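Local coordinates for protein aminoacyl-tRNA synthetase (Cryptosporidium parvum, PDB 5F9Z) that probably charges tRNA(Pro) with proline in an ATP-dependent reaction, as a class II prolyl-tRNA synthetase whose active site is held here by halofuginone and an ATP analogue, at residues A20-I23 against D28-S31. Numbering follows the deposited sequence.
Sequences ADKI and DWYS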
# COMPACT_ATOMS: atom_id res chain seq x y z
N ALA A 20 -1.67 23.84 -0.16
CA ALA A 20 -3.02 23.32 -0.31
C ALA A 20 -3.44 22.55 0.94
O ALA A 20 -2.67 21.74 1.48
CB ALA A 20 -3.12 22.42 -1.54
N ASP A 21 -4.67 22.80 1.38
CA ASP A 21 -5.21 22.14 2.56
C ASP A 21 -5.58 20.69 2.24
O ASP A 21 -6.16 20.41 1.19
CB ASP A 21 -6.42 22.92 3.05
CG ASP A 21 -7.01 22.36 4.31
OD1 ASP A 21 -7.93 21.52 4.22
OD2 ASP A 21 -6.56 22.77 5.41
N LYS A 22 -5.22 19.78 3.14
CA LYS A 22 -5.42 18.35 2.87
C LYS A 22 -6.90 18.00 2.75
O LYS A 22 -7.28 17.17 1.92
CB LYS A 22 -4.76 17.50 3.96
CG LYS A 22 -4.97 16.00 3.77
CD LYS A 22 -4.36 15.19 4.90
CE LYS A 22 -4.59 13.70 4.67
NZ LYS A 22 -3.97 12.86 5.73
N ILE A 23 -7.74 18.62 3.57
CA ILE A 23 -9.15 18.24 3.60
C ILE A 23 -9.93 18.94 2.50
O ILE A 23 -10.69 18.31 1.75
CB ILE A 23 -9.75 18.52 4.99
CG1 ILE A 23 -9.28 17.47 6.00
CG2 ILE A 23 -11.27 18.56 4.92
CD1 ILE A 23 -9.96 17.55 7.35
N ASP A 28 -4.78 18.81 -4.81
CA ASP A 28 -3.64 19.71 -4.84
C ASP A 28 -2.69 19.43 -3.68
O ASP A 28 -1.47 19.55 -3.83
CB ASP A 28 -4.11 21.16 -4.83
CG ASP A 28 -2.98 22.15 -5.05
OD1 ASP A 28 -1.95 21.75 -5.63
OD2 ASP A 28 -3.13 23.32 -4.66
N TRP A 29 -3.23 19.06 -2.52
CA TRP A 29 -2.38 18.70 -1.39
C TRP A 29 -1.53 17.47 -1.72
O TRP A 29 -0.33 17.44 -1.42
CB TRP A 29 -3.23 18.44 -0.15
CG TRP A 29 -2.45 17.87 1.01
CD1 TRP A 29 -1.82 18.57 1.99
CD2 TRP A 29 -2.23 16.48 1.29
NE1 TRP A 29 -1.22 17.71 2.88
CE2 TRP A 29 -1.45 16.42 2.47
CE3 TRP A 29 -2.60 15.29 0.67
CZ2 TRP A 29 -1.04 15.21 3.03
CZ3 TRP A 29 -2.19 14.09 1.22
CH2 TRP A 29 -1.42 14.06 2.39
N TYR A 30 -2.14 16.45 -2.33
CA TYR A 30 -1.42 15.23 -2.64
C TYR A 30 -0.30 15.49 -3.65
O TYR A 30 0.80 14.95 -3.53
CB TYR A 30 -2.39 14.17 -3.17
CG TYR A 30 -1.77 12.81 -3.40
CD1 TYR A 30 -1.18 12.11 -2.36
CD2 TYR A 30 -1.80 12.22 -4.65
CE1 TYR A 30 -0.62 10.86 -2.56
CE2 TYR A 30 -1.25 10.97 -4.87
CZ TYR A 30 -0.66 10.30 -3.82
OH TYR A 30 -0.11 9.05 -4.03
N SER A 31 -0.57 16.34 -4.64
CA SER A 31 0.45 16.65 -5.65
C SER A 31 1.62 17.40 -5.03
O SER A 31 2.79 17.07 -5.29
CB SER A 31 -0.17 17.46 -6.79
OG SER A 31 0.80 17.79 -7.76
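A20 and W29 bring the backbones closest, their CA atoms 4.8 Å apart, where the irregular segment 20-23 runs past the first turns of helix 26-36. No hydrogen bond joins segments 20-23 and 28-31; K22 and A20 both pack against W29, K22 over a ring face and the A20 methyl against the bases of the D28 and W29 side chains. The K22 chain is fully extended, with CG anti to the backbone N (chi1 177°), and runs alongside the tryptophan in the same direction, so that successive methylenes spread over one ring face. K22 CB makes a CH-pi contact 3.6 Å from the centroid of the W29 five-membered ring, only 3° off the ring normal. K22 CG sits 3.7 Å above the plane over the centre of the W29 indole, and K22 CE reaches the far end of the six-membered ring, 3.9 Å from W29 CH2. The carbonyl O of A20 meets the same ring at its edge, in plane, 3.3 Å from CD1 of W29. Next to this carbonyl, the A20 methyl fits against the start of the helix, with CB 4.2 Å from W29 CB and 3.2 Å from D28 OD2. Both long side chains end in polar partners at and just past the C-terminal end of helix 278-287: K22 NZ binds the carbonyls of M285 and G288, which hold the ammonium, while W29 NE1 donates to D289 O, a bond that probably helps to fix the rotation of the indole. The arrangement is a CH-pi contact of an extended lysine over a tryptophan face, which packs the N-terminal loop onto its following helix and fastens both to the C-terminal end of helix 278-287 of the class II synthetase core.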